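Local coordinates for protein CRISPR-associated endonuclease C2c1 (Alicyclobacillus acidoterrestris, PDB 5U31) that cuts target DNA that carries a protospacer adjacent motif when directed by a guide RNA, as part of a bacterial CRISPR defence against mobile genetic elements, at residues L810-L822 / G875-L889. The protein carries 3 engineered substitutions. Residues are numbered along the deposited sequence; the frame is centred on the assembly and turned at random.
Sequences LKKLADRIIMEAL and GVFQELINQAQVHDL. With nucleotides of chain B.
Gln883 reaches from helix 873-884 as a knob into the hole formed by Lys811, Ala814, Asp815 and Ile818 of helix 796-822. Its chain runs extended beyond CG, and NE2 donates to Lys811 O at 3.3 Å, in the carbonyl plane, although that oxygen already accepts the helical bond from Asp815 N. A second bond runs from NE2 to Glu879 OE1 (3.2 Å, on the anti lone pair); both acceptors lie near the amide plane of Gln883, which fixes the rotation of the amide. Beside it Ala814 is the point of nearest backbone approach, its CA 5.2 Å from that of Leu880, and the axes of segments 810-822 and 875-884 cross at -56°. On one flank, Val876 CG2 meets Leu810 CD1 and Leu813 CD1; on the other, Ile818 packs CG1 on Leu880 CD2 and CG2 on Leu889 CD1. His887, in the type I turn from Gln885 to Asp888, offers a ring face to Leu822 CD1, 3.9 Å from the ring centroid, a CH-pi contact. Lys811 NZ bonds C92 O2' of chain B, besides an RNA phosphate and Glu807, while Ile817, Ala821 and Leu880 rest on strands 566-572 and 845-850. The pair thus joins the RNase H-like core of the RuvC domain to the guide RNA, which Gln883 and residues 801-820 bind.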
# COMPACT_ATOMS: atom_id res chain seq x y z
N LEU A 810 1.78 -11.66 2.10
CA LEU A 810 1.41 -10.62 3.04
C LEU A 810 0.79 -11.20 4.31
O LEU A 810 1.10 -10.75 5.42
CB LEU A 810 0.42 -9.66 2.38
CG LEU A 810 0.13 -8.42 3.21
CD1 LEU A 810 1.33 -7.49 3.13
CD2 LEU A 810 -1.10 -7.74 2.67
N LYS A 811 -0.10 -12.18 4.16
CA LYS A 811 -0.79 -12.71 5.32
C LYS A 811 0.12 -13.60 6.15
O LYS A 811 0.02 -13.64 7.38
CB LYS A 811 -2.04 -13.48 4.88
CG LYS A 811 -3.07 -12.61 4.22
CD LYS A 811 -4.20 -13.45 3.66
CE LYS A 811 -5.30 -12.58 3.08
NZ LYS A 811 -6.35 -13.40 2.43
N LYS A 812 1.01 -14.34 5.49
CA LYS A 812 1.94 -15.19 6.24
C LYS A 812 3.02 -14.37 6.92
O LYS A 812 3.50 -14.75 7.99
CB LYS A 812 2.55 -16.23 5.30
CG LYS A 812 1.55 -17.28 4.83
CD LYS A 812 2.18 -18.26 3.87
CE LYS A 812 1.25 -19.42 3.56
NZ LYS A 812 1.92 -20.40 2.67
N LEU A 813 3.40 -13.23 6.33
CA LEU A 813 4.34 -12.32 6.98
C LEU A 813 3.77 -11.80 8.29
O LEU A 813 4.41 -11.88 9.34
CB LEU A 813 4.67 -11.16 6.04
CG LEU A 813 6.09 -10.60 6.00
CD1 LEU A 813 6.05 -9.23 5.34
CD2 LEU A 813 6.74 -10.52 7.38
N ALA A 814 2.55 -11.24 8.24
CA ALA A 814 1.93 -10.70 9.44
C ALA A 814 1.71 -11.79 10.49
O ALA A 814 1.90 -11.56 11.69
CB ALA A 814 0.61 -10.02 9.09
N ASP A 815 1.31 -12.99 10.06
CA ASP A 815 1.08 -14.05 11.04
C ASP A 815 2.38 -14.47 11.71
O ASP A 815 2.41 -14.67 12.93
CB ASP A 815 0.40 -15.24 10.38
CG ASP A 815 0.08 -16.34 11.36
OD1 ASP A 815 -0.90 -16.20 12.13
OD2 ASP A 815 0.83 -17.34 11.38
N ARG A 816 3.47 -14.58 10.94
CA ARG A 816 4.76 -14.91 11.53
C ARG A 816 5.15 -13.88 12.59
O ARG A 816 5.62 -14.25 13.67
CB ARG A 816 5.84 -15.00 10.45
CG ARG A 816 5.99 -16.38 9.85
CD ARG A 816 7.45 -16.74 9.63
NE ARG A 816 8.17 -16.89 10.90
CZ ARG A 816 9.44 -17.25 10.99
NH1 ARG A 816 10.02 -17.37 12.18
NH2 ARG A 816 10.15 -17.50 9.90
N ILE A 817 4.97 -12.60 12.28
CA ILE A 817 5.33 -11.55 13.23
C ILE A 817 4.50 -11.68 14.50
O ILE A 817 5.01 -11.54 15.62
CB ILE A 817 5.18 -10.17 12.58
CG1 ILE A 817 6.10 -10.04 11.37
CG2 ILE A 817 5.47 -9.07 13.60
CD1 ILE A 817 5.87 -8.77 10.55
N ILE A 818 3.21 -11.97 14.34
CA ILE A 818 2.32 -12.02 15.50
C ILE A 818 2.57 -13.28 16.31
O ILE A 818 2.62 -13.23 17.55
CB ILE A 818 0.86 -11.92 15.03
CG1 ILE A 818 0.60 -10.50 14.55
CG2 ILE A 818 -0.11 -12.30 16.14
CD1 ILE A 818 -0.82 -10.22 14.30
N MSE A 819 2.73 -14.41 15.65
CA MSE A 819 3.05 -15.65 16.35
C MSE A 819 4.34 -15.55 17.17
O MSE A 819 4.41 -16.07 18.28
CB MSE A 819 3.13 -16.79 15.36
CG MSE A 819 1.77 -17.20 14.84
SE MSE A 819 0.58 -17.70 16.30
CE MSE A 819 -1.12 -17.25 15.44
N GLU A 820 5.34 -14.86 16.62
CA GLU A 820 6.57 -14.63 17.37
C GLU A 820 6.35 -13.66 18.52
O GLU A 820 6.86 -13.88 19.63
CB GLU A 820 7.66 -14.10 16.43
CG GLU A 820 8.73 -15.12 16.09
CD GLU A 820 9.80 -15.23 17.15
OE1 GLU A 820 10.02 -14.24 17.87
OE2 GLU A 820 10.42 -16.31 17.28
N ALA A 821 5.60 -12.58 18.28
CA ALA A 821 5.31 -11.63 19.35
C ALA A 821 4.59 -12.30 20.51
O ALA A 821 4.92 -12.05 21.68
CB ALA A 821 4.49 -10.46 18.80
N LEU A 822 3.62 -13.16 20.22
CA LEU A 822 2.91 -13.88 21.27
C LEU A 822 3.77 -14.94 21.94
O LEU A 822 3.42 -15.40 23.03
CB LEU A 822 1.64 -14.52 20.70
CG LEU A 822 0.60 -13.51 20.23
CD1 LEU A 822 -0.40 -14.15 19.28
CD2 LEU A 822 -0.11 -12.94 21.44
N GLY A 875 1.27 -2.06 3.37
CA GLY A 875 0.39 -3.21 3.38
C GLY A 875 0.69 -4.16 4.53
O GLY A 875 -0.22 -4.67 5.18
N VAL A 876 1.98 -4.41 4.78
CA VAL A 876 2.36 -5.25 5.92
C VAL A 876 1.90 -4.62 7.21
O VAL A 876 1.40 -5.30 8.12
CB VAL A 876 3.89 -5.49 5.93
CG1 VAL A 876 4.27 -6.39 7.08
CG2 VAL A 876 4.35 -6.09 4.61
N PHE A 877 2.04 -3.29 7.32
CA PHE A 877 1.66 -2.58 8.53
C PHE A 877 0.16 -2.65 8.76
O PHE A 877 -0.30 -2.83 9.90
CB PHE A 877 2.14 -1.13 8.42
CG PHE A 877 1.68 -0.24 9.54
CD1 PHE A 877 2.17 -0.40 10.82
CD2 PHE A 877 0.78 0.79 9.29
CE1 PHE A 877 1.76 0.43 11.84
CE2 PHE A 877 0.37 1.62 10.31
CZ PHE A 877 0.86 1.45 11.59
N GLN A 878 -0.64 -2.53 7.70
CA GLN A 878 -2.09 -2.59 7.86
C GLN A 878 -2.55 -4.01 8.16
O GLN A 878 -3.49 -4.21 8.94
CB GLN A 878 -2.80 -2.04 6.63
CG GLN A 878 -2.53 -0.57 6.34
CD GLN A 878 -3.03 0.36 7.43
OE1 GLN A 878 -3.90 -0.00 8.23
NE2 GLN A 878 -2.49 1.57 7.46
N GLU A 879 -1.91 -5.00 7.54
CA GLU A 879 -2.28 -6.39 7.82
C GLU A 879 -1.91 -6.77 9.25
O GLU A 879 -2.58 -7.62 9.85
CB GLU A 879 -1.62 -7.33 6.83
CG GLU A 879 -2.12 -8.77 6.91
CD GLU A 879 -3.59 -8.93 6.55
OE1 GLU A 879 -4.26 -9.81 7.14
OE2 GLU A 879 -4.08 -8.19 5.67
N LEU A 880 -0.87 -6.15 9.81
CA LEU A 880 -0.51 -6.41 11.20
C LEU A 880 -1.59 -5.90 12.14
O LEU A 880 -2.00 -6.61 13.07
CB LEU A 880 0.83 -5.75 11.52
CG LEU A 880 2.05 -6.65 11.44
CD1 LEU A 880 3.27 -5.90 11.93
CD2 LEU A 880 1.83 -7.91 12.25
N ILE A 881 -2.06 -4.67 11.93
CA ILE A 881 -3.09 -4.11 12.79
C ILE A 881 -4.36 -4.95 12.73
O ILE A 881 -5.03 -5.16 13.75
CB ILE A 881 -3.35 -2.64 12.41
CG1 ILE A 881 -2.04 -1.85 12.51
CG2 ILE A 881 -4.43 -2.03 13.29
CD1 ILE A 881 -2.20 -0.36 12.33
N ASN A 882 -4.70 -5.44 11.54
CA ASN A 882 -5.84 -6.35 11.40
C ASN A 882 -5.66 -7.59 12.27
O ASN A 882 -6.50 -7.89 13.13
CB ASN A 882 -6.00 -6.77 9.93
CG ASN A 882 -6.97 -5.90 9.18
OD1 ASN A 882 -7.17 -4.73 9.51
ND2 ASN A 882 -7.59 -6.47 8.14
N GLN A 883 -4.57 -8.32 12.05
CA GLN A 883 -4.40 -9.62 12.67
C GLN A 883 -4.11 -9.53 14.16
O GLN A 883 -4.24 -10.53 14.87
CB GLN A 883 -3.28 -10.39 11.96
CG GLN A 883 -3.56 -10.74 10.51
CD GLN A 883 -2.68 -11.87 10.02
OE1 GLN A 883 -2.23 -12.72 10.80
NE2 GLN A 883 -2.42 -11.89 8.71
N ALA A 884 -3.72 -8.36 14.66
CA ALA A 884 -3.35 -8.23 16.06
C ALA A 884 -4.55 -7.97 16.97
O ALA A 884 -4.42 -8.13 18.19
CB ALA A 884 -2.33 -7.10 16.24
N GLN A 885 -5.70 -7.59 16.41
CA GLN A 885 -6.81 -7.12 17.23
C GLN A 885 -7.27 -8.19 18.21
O GLN A 885 -7.43 -7.92 19.41
CB GLN A 885 -7.97 -6.67 16.32
CG GLN A 885 -9.07 -5.88 17.03
CD GLN A 885 -10.02 -5.22 16.04
OE1 GLN A 885 -9.88 -5.36 14.83
NE2 GLN A 885 -10.99 -4.48 16.57
N VAL A 886 -7.46 -9.42 17.73
CA VAL A 886 -7.99 -10.49 18.56
C VAL A 886 -7.04 -10.84 19.69
O VAL A 886 -7.46 -11.28 20.76
CB VAL A 886 -8.29 -11.73 17.71
CG1 VAL A 886 -9.23 -12.65 18.44
CG2 VAL A 886 -8.86 -11.33 16.37
N HIS A 887 -5.74 -10.68 19.47
CA HIS A 887 -4.74 -11.13 20.43
C HIS A 887 -4.39 -10.07 21.46
O HIS A 887 -3.56 -10.34 22.33
CB HIS A 887 -3.47 -11.57 19.69
CG HIS A 887 -3.71 -12.59 18.63
ND1 HIS A 887 -3.91 -13.93 18.92
CD2 HIS A 887 -3.79 -12.48 17.28
CE1 HIS A 887 -4.10 -14.59 17.79
NE2 HIS A 887 -4.03 -13.73 16.78
N ASP A 888 -5.00 -8.89 21.39
CA ASP A 888 -4.69 -7.78 22.30
C ASP A 888 -3.24 -7.33 22.18
O ASP A 888 -2.63 -6.91 23.17
CB ASP A 888 -5.02 -8.14 23.75
CG ASP A 888 -6.48 -8.47 23.96
OD1 ASP A 888 -7.33 -7.68 23.51
OD2 ASP A 888 -6.77 -9.52 24.56
N LEU A 889 -2.67 -7.41 20.98
CA LEU A 889 -1.31 -6.96 20.71
C LEU A 889 -1.34 -5.55 20.14
O LEU A 889 -2.03 -5.29 19.15
CB LEU A 889 -0.60 -7.88 19.72
CG LEU A 889 -0.37 -9.32 20.14
CD1 LEU A 889 0.47 -10.01 19.09
CD2 LEU A 889 0.31 -9.34 21.49
P A B 91 0.01 -21.94 9.48
OP1 A B 91 0.57 -21.41 10.76
OP2 A B 91 -0.87 -23.13 9.48
O5' A B 91 -0.74 -20.73 8.77
C5' A B 91 -0.12 -19.46 8.72
C4' A B 91 -0.69 -18.59 7.63
O4' A B 91 -0.69 -19.30 6.37
C3' A B 91 -2.14 -18.18 7.81
O3' A B 91 -2.30 -17.12 8.73
C2' A B 91 -2.55 -17.83 6.39
O2' A B 91 -2.02 -16.56 6.03
C1' A B 91 -1.79 -18.89 5.59
N9 A B 91 -2.63 -20.07 5.30
C8 A B 91 -2.62 -21.30 5.90
N7 A B 91 -3.49 -22.14 5.40
C5 A B 91 -4.13 -21.41 4.40
C6 A B 91 -5.16 -21.72 3.49
N6 A B 91 -5.77 -22.90 3.42
N1 A B 91 -5.55 -20.76 2.63
C2 A B 91 -4.95 -19.57 2.68
N3 A B 91 -3.97 -19.15 3.48
C4 A B 91 -3.60 -20.13 4.33
P C B 92 -3.58 -17.09 9.69
OP1 C B 92 -3.29 -16.23 10.87
OP2 C B 92 -3.95 -18.50 9.95
O5' C B 92 -4.72 -16.46 8.76
C5' C B 92 -4.55 -15.20 8.12
C4' C B 92 -5.46 -15.05 6.92
O4' C B 92 -5.20 -16.12 5.97
C3' C B 92 -6.96 -15.16 7.20
O3' C B 92 -7.51 -13.95 7.66
C2' C B 92 -7.51 -15.59 5.85
O2' C B 92 -7.62 -14.47 4.98
C1' C B 92 -6.40 -16.49 5.33
N1 C B 92 -6.66 -17.93 5.60
C2 C B 92 -7.50 -18.64 4.74
O2 C B 92 -8.02 -18.06 3.77
N3 C B 92 -7.74 -19.95 4.98
C4 C B 92 -7.17 -20.55 6.02
N4 C B 92 -7.44 -21.84 6.21
C5 C B 92 -6.31 -19.85 6.92
C6 C B 92 -6.08 -18.55 6.67
P G B 9 16.58 -20.02 22.26
OP1 G B 9 15.17 -20.04 22.74
OP2 G B 9 17.69 -20.38 23.19
O5' G B 9 16.68 -20.97 20.99
C5' G B 9 15.68 -20.96 19.98
C4' G B 9 16.14 -21.73 18.77
O4' G B 9 15.03 -21.93 17.85
C3' G B 9 17.26 -21.08 17.96
O3' G B 9 18.18 -22.08 17.54
C2' G B 9 16.53 -20.52 16.74
O2' G B 9 17.32 -20.39 15.58
C1' G B 9 15.43 -21.56 16.55
N9 G B 9 14.27 -21.07 15.80
C8 G B 9 13.84 -21.55 14.59
N7 G B 9 12.79 -20.91 14.14
C5 G B 9 12.53 -19.95 15.10
C6 G B 9 11.52 -18.97 15.16
O6 G B 9 10.62 -18.74 14.34
N1 G B 9 11.61 -18.20 16.31
C2 G B 9 12.56 -18.35 17.29
N2 G B 9 12.46 -17.49 18.31
N3 G B 9 13.51 -19.26 17.25
C4 G B 9 13.44 -20.03 16.14